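Local coordinates for DNA replication licensing factor MCM related protein (Thermoplasma acidophilum, PDB 4ME3) that forms the N-terminal, zinc-binding part of an archaeal MCM, probably an ATP-driven helicase that binds single-stranded DNA during replication, at residues Gly128-Asn133 with Asn232-Asp237. Residues are numbered along the deposited sequence; the frame is centred on the assembly and turned at random.
Sequences GIVRKN and NRVIVD
The guanidinium of Arg-233 meets Ile-129 at a slant: CD1 of Ile-129 lies 3.7 Å from NH1 of Arg-233, and the two side chains run alongside each other in the same direction. An extended chain from CG to NE carries the Arg-233 group along the isoleucine, while its NH1 makes a salt bridge with Asp-203. The other branch of Ile-129, CG2, meets a second flat group, lying 3.8 Å above one face of the Arg-131 guanidinium, offset toward the rim. Underneath, three backbone bonds join the antiparallel strands. Gly-128 and Val-234 form a hydrogen-bonded pair, with Gly-128 N to Val-234 O at 3.1 Å and Val-234 N to Gly-128 O at 3.0 Å; Val-130 N reaches Asn-232 O at 2.8 Å. That carbonyl also takes a CA-H...O contact from Ile-129. On the face opposite Ile-129 and Arg-233, CG1 of Val-234 receives CG2 of Val-130 at 3.8 Å, the side chains crossing at about a right angle; Val-130 chi1 of 176° turns CG2 there. The short strand segments run at 112°, a strongly twisted pairing. Val-130 also bonds to the backbone of Gly-231, and beyond it Arg-131 and Lys-132 form a classic bulge facing Glu-199. Within the OB domain, strand 123-147 is bordered here by strand 191-201, whose Val-198 and Ile-200 pack on Val-130, while strand 263-267 flanks strand 233-247.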
ATOM      1  N   GLY A 128       7.246  -6.906 -18.099  1.00 12.92           N
ATOM      2  CA  GLY A 128       8.346  -7.848 -18.121  1.00 13.71           C
ATOM      3  C   GLY A 128       7.895  -9.283 -17.973  1.00 14.92           C
ATOM      4  O   GLY A 128       6.704  -9.583 -17.994  1.00 16.64           O
ATOM      5  N   ILE A 129       8.871 -10.172 -17.829  1.00 13.01           N
ATOM      6  CA  ILE A 129       8.617 -11.591 -17.663  1.00 12.97           C
ATOM      7  C   ILE A 129       9.052 -12.001 -16.262  1.00 12.46           C
ATOM      8  O   ILE A 129      10.144 -11.653 -15.824  1.00 11.98           O
ATOM      9  CB  ILE A 129       9.414 -12.407 -18.695  1.00 12.89           C
ATOM     10  CG1 ILE A 129       9.102 -11.914 -20.109  1.00 20.09           C
ATOM     11  CG2 ILE A 129       9.106 -13.895 -18.548  1.00 19.27           C
ATOM     12  CD1 ILE A 129       9.989 -12.511 -21.179  1.00 27.53           C
ATOM     13  N   VAL A 130       8.200 -12.727 -15.546  1.00 11.68           N
ATOM     14  CA  VAL A 130       8.533 -13.140 -14.190  1.00  9.50           C
ATOM     15  C   VAL A 130       9.624 -14.216 -14.224  1.00 12.73           C
ATOM     16  O   VAL A 130       9.530 -15.183 -14.981  1.00 18.56           O
ATOM     17  CB  VAL A 130       7.299 -13.674 -13.433  1.00 10.86           C
ATOM     18  CG1 VAL A 130       7.696 -14.187 -12.063  1.00 11.79           C
ATOM     19  CG2 VAL A 130       6.236 -12.592 -13.304  1.00 13.33           C
ATOM     20  N   ARG A 131      10.665 -14.031 -13.417  1.00 16.29           N
ATOM     21  CA  ARG A 131      11.788 -14.968 -13.386  1.00 13.05           C
ATOM     22  C   ARG A 131      11.888 -15.713 -12.060  1.00 21.18           C
ATOM     23  O   ARG A 131      12.258 -16.887 -12.027  1.00 19.07           O
ATOM     24  CB  ARG A 131      13.106 -14.235 -13.655  1.00 18.36           C
ATOM     25  CG  ARG A 131      13.233 -13.677 -15.059  1.00 16.82           C
ATOM     26  CD  ARG A 131      12.904 -14.730 -16.108  1.00 24.48           C
ATOM     27  NE  ARG A 131      13.181 -14.259 -17.461  1.00 22.36           N
ATOM     28  CZ  ARG A 131      12.845 -14.912 -18.568  1.00 21.44           C
ATOM     29  NH1 ARG A 131      12.202 -16.069 -18.495  1.00 23.81           N
ATOM     30  NH2 ARG A 131      13.144 -14.400 -19.753  1.00 29.73           N
ATOM     31  N   LYS A 132      11.565 -15.024 -10.971  1.00 16.27           N
ATOM     32  CA  LYS A 132      11.666 -15.598  -9.641  1.00 15.10           C
ATOM     33  C   LYS A 132      10.553 -15.074  -8.758  1.00 20.31           C
ATOM     34  O   LYS A 132      10.025 -13.991  -8.993  1.00 14.92           O
ATOM     35  CB  LYS A 132      13.001 -15.224  -8.994  1.00 23.25           C
ATOM     36  CG  LYS A 132      14.224 -15.831  -9.649  1.00 34.69           C
ATOM     37  CD  LYS A 132      15.491 -15.473  -8.881  1.00 40.68           C
ATOM     38  CE  LYS A 132      15.858 -16.537  -7.852  1.00 61.17           C
ATOM     39  NZ  LYS A 132      14.821 -16.729  -6.797  1.00 59.73           N
ATOM     40  N   ASN A 133      10.202 -15.846  -7.740  1.00 16.48           N
ATOM     41  CA  ASN A 133       9.315 -15.350  -6.700  1.00 16.08           C
ATOM     42  C   ASN A 133       9.677 -15.965  -5.360  1.00 21.73           C
ATOM     43  O   ASN A 133      10.248 -17.056  -5.298  1.00 24.49           O
ATOM     44  CB  ASN A 133       7.847 -15.606  -7.053  1.00 19.00           C
ATOM     45  CG  ASN A 133       7.511 -17.081  -7.144  1.00 26.85           C
ATOM     46  OD1 ASN A 133       8.151 -17.919  -6.514  1.00 35.47           O
ATOM     47  ND2 ASN A 133       6.493 -17.402  -7.930  1.00 37.55           N
ATOM     48  N   ASN A 232       5.483 -15.958 -16.353  1.00 17.96           N
ATOM     49  CA  ASN A 232       4.336 -15.079 -16.557  1.00 16.48           C
ATOM     50  C   ASN A 232       4.744 -13.775 -17.226  1.00 17.39           C
ATOM     51  O   ASN A 232       5.750 -13.172 -16.866  1.00 16.10           O
ATOM     52  CB  ASN A 232       3.655 -14.736 -15.228  1.00 16.53           C
ATOM     53  CG  ASN A 232       2.906 -15.908 -14.606  1.00 20.75           C
ATOM     54  OD1 ASN A 232       2.393 -15.783 -13.493  1.00 20.48           O
ATOM     55  ND2 ASN A 232       2.839 -17.042 -15.303  1.00 19.79           N
ATOM     56  N   ARG A 233       3.947 -13.333 -18.189  1.00 13.77           N
ATOM     57  CA  ARG A 233       4.145 -12.021 -18.787  1.00 13.29           C
ATOM     58  C   ARG A 233       3.226 -11.039 -18.082  1.00 17.13           C
ATOM     59  O   ARG A 233       2.012 -11.225 -18.068  1.00 15.60           O
ATOM     60  CB  ARG A 233       3.849 -12.067 -20.284  1.00 21.07           C
ATOM     61  CG  ARG A 233       4.840 -12.925 -21.047  1.00 29.69           C
ATOM     62  CD  ARG A 233       4.526 -13.007 -22.526  1.00 36.29           C
ATOM     63  NE  ARG A 233       5.525 -13.817 -23.216  1.00 53.12           N
ATOM     64  CZ  ARG A 233       6.705 -13.363 -23.628  1.00 44.80           C
ATOM     65  NH1 ARG A 233       7.045 -12.095 -23.434  1.00 46.36           N
ATOM     66  NH2 ARG A 233       7.550 -14.180 -24.242  1.00 46.19           N
ATOM     67  N   VAL A 234       3.804 -10.002 -17.485  1.00 12.21           N
ATOM     68  CA  VAL A 234       3.027  -9.105 -16.639  1.00 12.22           C
ATOM     69  C   VAL A 234       3.231  -7.635 -16.973  1.00 15.88           C
ATOM     70  O   VAL A 234       4.275  -7.236 -17.491  1.00 14.23           O
ATOM     71  CB  VAL A 234       3.369  -9.317 -15.145  1.00 15.48           C
ATOM     72  CG1 VAL A 234       3.190 -10.772 -14.766  1.00 22.35           C
ATOM     73  CG2 VAL A 234       4.793  -8.872 -14.846  1.00 14.66           C
ATOM     74  N   ILE A 235       2.198  -6.847 -16.694  1.00 12.56           N
ATOM     75  CA  ILE A 235       2.311  -5.400 -16.642  1.00 12.31           C
ATOM     76  C   ILE A 235       1.892  -4.995 -15.243  1.00 16.13           C
ATOM     77  O   ILE A 235       0.792  -5.330 -14.796  1.00 12.55           O
ATOM     78  CB  ILE A 235       1.387  -4.701 -17.648  1.00 18.18           C
ATOM     79  CG1 ILE A 235       1.706  -5.157 -19.072  1.00 26.02           C
ATOM     80  CG2 ILE A 235       1.526  -3.188 -17.518  1.00 19.62           C
ATOM     81  CD1 ILE A 235       0.669  -4.738 -20.087  1.00 31.77           C
ATOM     82  N   VAL A 236       2.769  -4.280 -14.552  1.00  9.95           N
ATOM     83  CA  VAL A 236       2.508  -3.885 -13.182  1.00 11.35           C
ATOM     84  C   VAL A 236       2.482  -2.370 -13.064  1.00 14.25           C
ATOM     85  O   VAL A 236       3.403  -1.687 -13.509  1.00 13.05           O
ATOM     86  CB  VAL A 236       3.577  -4.445 -12.237  1.00 10.96           C
ATOM     87  CG1 VAL A 236       3.334  -3.973 -10.809  1.00 14.25           C
ATOM     88  CG2 VAL A 236       3.578  -5.966 -12.307  1.00 19.33           C
ATOM     89  N   ASP A 237       1.404  -1.857 -12.486  1.00 11.17           N
ATOM     90  CA  ASP A 237       1.312  -0.448 -12.139  1.00 13.68           C
ATOM     91  C   ASP A 237       1.650  -0.340 -10.663  1.00 12.23           C
ATOM     92  O   ASP A 237       1.073  -1.047  -9.841  1.00 13.71           O
ATOM     93  CB  ASP A 237      -0.104   0.069 -12.397  1.00 11.84           C
ATOM     94  CG  ASP A 237      -0.605  -0.274 -13.784  1.00 16.92           C
ATOM     95  OD1 ASP A 237       0.077   0.079 -14.770  1.00 18.54           O
ATOM     96  OD2 ASP A 237      -1.676  -0.913 -13.893  1.00 20.44           O
TER